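Local coordinates for gamma-glutamyl-gamma-aminobutyraldehyde dehydrogenase (Burkholderia cenocepacia, PDB 4LIH), which probably oxidises gamma-glutamyl-gamma-aminobutyraldehyde and related aldehydes to carboxylic acids with NAD(P)+ as the electron acceptor, as a member of the aldehyde dehydrogenase family, at residues V438-N442 with L443-H447; A231-P234 with G235-L238. All blocks are in the same frame, centred on the assembly; numbering follows the deposited sequence.

Both contacts are local ones at the start of a helix, and they sit on opposite sides of the chain's centre, with contact centres 45 Å apart and nearest atoms about 36 Å apart. Contact 2 comes first along the chain, in the opening turns of helix 232-240, beside the sheet that holds strands 195-199 and 225-227; in aldehyde dehydrogenases this is the nucleotide-binding part of the fold. Contact 1 follows some two hundred residues later, where strand 435-439 of the other large sheet turns into helix 443-452. Contact 1 meets all three other subunits, whereas no other chain of the assembly touches contact 2.

Contact 1 of 2, residues V438-N442 with L443-H447; sequences VWTSN and LTTAH
An N-cap joins the two halves of this contact: Asn442 closes the start of helix 443-452 just after strand 435-439, in a beta-alpha-beta unit that runs on to strand 457-460. The capping bond runs from Thr445 N to Asn442 OD1 at 2.9 Å. It is nearly straight, with an N-H...O angle of 168°, and the donor lies in the plane of the side-chain amide, on a lone pair of OD1. With CG anti to the backbone N (chi1 -175°), the amide of Asn442 is carried toward the N-H groups at the helix's N-terminal end, across the side chain of Thr445 at about a right angle. The backbone carbonyl of the same residue makes a second link, accepting from Ala446 N at 3.0 Å as the first i to i+4 bond of the helix. Asn442 thus engages the helix start through both its side chain and its main chain.

Ahead of the cap, Thr440 forms an ST turn: its OG1 accepts from Asn442 N at 3.2 Å, with an N-H...O angle of 169°, a bond that constrains the backbone leading into the capping residue. Asp286 OD1, a second hydrogen-bond partner of this hydroxyl, ties the turn to a neighbouring loop. Thr440 also supplies the apolar side of the contact, its methyl CG2 lying 3.8 Å from Ala446 CB. On the subunit interface, the helix start is bound by Leu503 O of the third subunit, hydrogen-bonded to Thr444 OG1, and by His447 NE2 of the second subunit, which pairs with the same atom of His447 here. Back within the turn, the two threonines meet obliquely, Thr445 CG2 resting 3.7 Å from both OG1 and CG2 of Thr440.

Contact 2 of 2, residues A231-P234 with G235-L238; sequences AGEP and GKLL
Three successive i to i+4 backbone hydrogen bonds run through the first two turns of helix 232-240. Lys236 N donates to Gly232 O at 3.1 Å, with an N-H...O angle of 172°; Leu237 N reaches Glu233 O at 3.0 Å, and Leu238 N reaches Pro234 O at 2.9 Å.

Van der Waals contact between side chains centres on Glu233. Its chain bends at chi2 (78°), which folds the carboxylate back beside Leu237: CG lies 3.7 Å from Leu237 CD1, and OE2 lies 3.7 Å from Leu237 CD2. Against the backbone, Leu238 CG lies 3.3 Å from Pro234 O, the carbonyl that its own amide uses.

Electrostatic influence is looser. The extended chain of Lys236 crosses Glu233 at about a right angle, and NZ stays 4.6 Å from Glu233 OE1, so the opposite charges may attract without forming a salt bridge.

Gly232 and Gly235 are the last two glycines of a GxGxxG-type sequence, which may reflect the dinucleotide-binding fold. Pro234 and Leu238 pack between Val67 of helix 64-80 and Lys199 of strand 195-199, while Ala231 O accepts a hydrogen bond from Lys199 NZ.

Contact 1 of 2, residues V438-N442 with L443-H447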
loop_
_atom_site.group_PDB
_atom_site.type_symbol
_atom_site.label_atom_id
_atom_site.label_comp_id
_atom_site.label_asym_id
_atom_site.label_seq_id
_atom_site.Cartn_x
_atom_site.Cartn_y
_atom_site.Cartn_z
ATOM N N VAL A 438 16.710 -8.260 -21.929
ATOM C CA VAL A 438 16.283 -8.502 -23.293
ATOM C C VAL A 438 16.248 -7.180 -24.062
ATOM O O VAL A 438 15.888 -6.138 -23.501
ATOM C CB VAL A 438 14.924 -9.256 -23.407
ATOM C CG1 VAL A 438 13.790 -8.519 -22.685
ATOM C CG2 VAL A 438 14.648 -9.569 -24.861
ATOM N N TRP A 439 16.719 -7.233 -25.311
ATOM C CA TRP A 439 16.724 -6.050 -26.190
ATOM C C TRP A 439 15.829 -6.282 -27.382
ATOM O O TRP A 439 16.124 -7.145 -28.227
ATOM C CB TRP A 439 18.129 -5.700 -26.688
ATOM C CG TRP A 439 19.111 -5.376 -25.583
ATOM C CD1 TRP A 439 19.611 -6.253 -24.668
ATOM C CD2 TRP A 439 19.650 -4.082 -25.233
ATOM N NE1 TRP A 439 20.449 -5.619 -23.830
ATOM C CE2 TRP A 439 20.471 -4.276 -24.112
ATOM C CE3 TRP A 439 19.526 -2.793 -25.772
ATOM C CZ2 TRP A 439 21.219 -3.237 -23.536
ATOM C CZ3 TRP A 439 20.226 -1.746 -25.181
ATOM C CH2 TRP A 439 21.056 -1.973 -24.057
ATOM N N THR A 440 14.771 -5.471 -27.484
ATOM C CA THR A 440 13.767 -5.589 -28.525
ATOM C C THR A 440 12.953 -4.303 -28.596
ATOM O O THR A 440 12.696 -3.651 -27.577
ATOM C CB THR A 440 12.815 -6.788 -28.304
ATOM O OG1 THR A 440 11.892 -6.877 -29.393
ATOM C CG2 THR A 440 12.022 -6.677 -26.968
ATOM N N SER A 441 12.538 -3.951 -29.821
ATOM C CA SER A 441 11.676 -2.808 -30.036
ATOM C C SER A 441 10.189 -3.154 -29.911
ATOM O O SER A 441 9.352 -2.255 -29.908
ATOM C CB SER A 441 11.973 -2.173 -31.421
ATOM O OG SER A 441 11.739 -3.131 -32.440
ATOM N N ASN A 442 9.863 -4.441 -29.812
ATOM C CA ASN A 442 8.492 -4.924 -29.929
ATOM C C ASN A 442 7.836 -4.954 -28.558
ATOM O O ASN A 442 8.383 -5.518 -27.639
ATOM C CB ASN A 442 8.469 -6.327 -30.537
ATOM C CG ASN A 442 7.068 -6.837 -30.796
ATOM O OD1 ASN A 442 6.429 -7.419 -29.927
ATOM N ND2 ASN A 442 6.571 -6.610 -32.008
ATOM N N LEU A 443 6.672 -4.326 -28.449
ATOM C CA LEU A 443 5.937 -4.218 -27.188
ATOM C C LEU A 443 5.640 -5.560 -26.571
ATOM O O LEU A 443 5.991 -5.815 -25.407
ATOM C CB LEU A 443 4.658 -3.440 -27.408
ATOM C CG LEU A 443 3.676 -3.424 -26.234
ATOM C CD1 LEU A 443 4.167 -2.393 -25.229
ATOM C CD2 LEU A 443 2.249 -3.138 -26.756
ATOM N N THR A 444 5.062 -6.467 -27.355
ATOM C CA THR A 444 4.702 -7.802 -26.851
ATOM C C THR A 444 5.914 -8.644 -26.466
ATOM O O THR A 444 5.935 -9.272 -25.387
ATOM C CB THR A 444 3.749 -8.522 -27.843
ATOM O OG1 THR A 444 2.487 -7.846 -27.827
ATOM C CG2 THR A 444 3.504 -9.977 -27.483
ATOM N N THR A 445 6.934 -8.641 -27.310
ATOM C CA THR A 445 8.172 -9.369 -27.012
ATOM C C THR A 445 8.780 -8.875 -25.698
ATOM O O THR A 445 9.163 -9.673 -24.822
ATOM C CB THR A 445 9.169 -9.197 -28.166
ATOM O OG1 THR A 445 8.560 -9.688 -29.369
ATOM C CG2 THR A 445 10.469 -9.937 -27.905
ATOM N N ALA A 446 8.857 -7.556 -25.546
ATOM C CA ALA A 446 9.458 -6.992 -24.339
ATOM C C ALA A 446 8.773 -7.491 -23.065
ATOM O O ALA A 446 9.443 -7.994 -22.145
ATOM C CB ALA A 446 9.448 -5.482 -24.377
ATOM N N HIS A 447 7.460 -7.360 -23.003
ATOM C CA HIS A 447 6.748 -7.769 -21.805
ATOM C C HIS A 447 6.677 -9.267 -21.641
ATOM O O HIS A 447 6.800 -9.756 -20.513
ATOM C CB HIS A 447 5.352 -7.157 -21.742
ATOM C CG HIS A 447 5.361 -5.678 -21.515
ATOM N ND1 HIS A 447 5.539 -5.116 -20.277
ATOM C CD2 HIS A 447 5.177 -4.650 -22.371
ATOM C CE1 HIS A 447 5.506 -3.802 -20.375
ATOM N NE2 HIS A 447 5.283 -3.494 -21.646
#

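Contact 2 of 2, residues A231-P234 with G235-L238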
loop_
_atom_site.group_PDB
_atom_site.type_symbol
_atom_site.label_atom_id
_atom_site.label_comp_id
_atom_site.label_asym_id
_atom_site.label_seq_id
_atom_site.Cartn_x
_atom_site.Cartn_y
_atom_site.Cartn_z
ATOM N N ALA A 231 39.466 -11.798 8.598
ATOM C CA ALA A 231 39.274 -12.778 7.553
ATOM C C ALA A 231 37.969 -13.586 7.774
ATOM O O ALA A 231 36.949 -13.037 8.167
ATOM C CB ALA A 231 40.506 -13.686 7.455
ATOM N N GLY A 232 38.000 -14.888 7.501
ATOM C CA GLY A 232 36.817 -15.755 7.646
ATOM C C GLY A 232 36.278 -15.920 9.055
ATOM O O GLY A 232 35.051 -16.023 9.237
ATOM N N GLU A 233 37.153 -15.983 10.058
ATOM C CA GLU A 233 36.708 -16.312 11.407
ATOM C C GLU A 233 35.621 -15.371 11.947
ATOM O O GLU A 233 34.626 -15.852 12.447
ATOM C CB GLU A 233 37.888 -16.392 12.381
ATOM C CG GLU A 233 37.547 -16.702 13.844
ATOM C CD GLU A 233 37.249 -18.171 14.104
ATOM O OE1 GLU A 233 37.300 -18.983 13.147
ATOM O OE2 GLU A 233 36.955 -18.534 15.281
ATOM N N PRO A 234 35.794 -14.036 11.825
ATOM C CA PRO A 234 34.760 -13.184 12.439
ATOM C C PRO A 234 33.384 -13.311 11.765
ATOM O O PRO A 234 32.366 -13.284 12.467
ATOM C CB PRO A 234 35.355 -11.767 12.388
ATOM C CG PRO A 234 36.595 -11.849 11.606
ATOM C CD PRO A 234 36.944 -13.286 11.327
ATOM N N GLY A 235 33.358 -13.551 10.462
ATOM C CA GLY A 235 32.119 -13.928 9.750
ATOM C C GLY A 235 31.434 -15.211 10.227
ATOM O O GLY A 235 30.228 -15.221 10.454
ATOM N N LYS A 236 32.199 -16.281 10.444
ATOM C CA LYS A 236 31.710 -17.476 11.156
ATOM C C LYS A 236 31.107 -17.153 12.484
ATOM O O LYS A 236 30.030 -17.626 12.820
ATOM C CB LYS A 236 32.836 -18.489 11.466
ATOM C CG LYS A 236 33.441 -19.115 10.232
ATOM C CD LYS A 236 34.634 -20.008 10.569
ATOM C CE LYS A 236 35.283 -20.495 9.284
ATOM N NZ LYS A 236 36.267 -21.603 9.486
ATOM N N LEU A 237 31.846 -16.390 13.285
ATOM C CA LEU A 237 31.475 -16.201 14.657
ATOM C C LEU A 237 30.198 -15.386 14.703
ATOM O O LEU A 237 29.388 -15.587 15.570
ATOM C CB LEU A 237 32.610 -15.539 15.454
ATOM C CG LEU A 237 33.899 -16.376 15.683
ATOM C CD1 LEU A 237 35.006 -15.458 16.182
ATOM C CD2 LEU A 237 33.727 -17.515 16.677
ATOM N N LEU A 238 30.030 -14.464 13.773
ATOM C CA LEU A 238 28.783 -13.696 13.700
ATOM C C LEU A 238 27.595 -14.582 13.252
ATOM O O LEU A 238 26.489 -14.430 13.742
ATOM C CB LEU A 238 28.946 -12.462 12.800
ATOM C CG LEU A 238 29.812 -11.326 13.367
ATOM C CD1 LEU A 238 30.229 -10.292 12.319
ATOM C CD2 LEU A 238 29.105 -10.613 14.498
#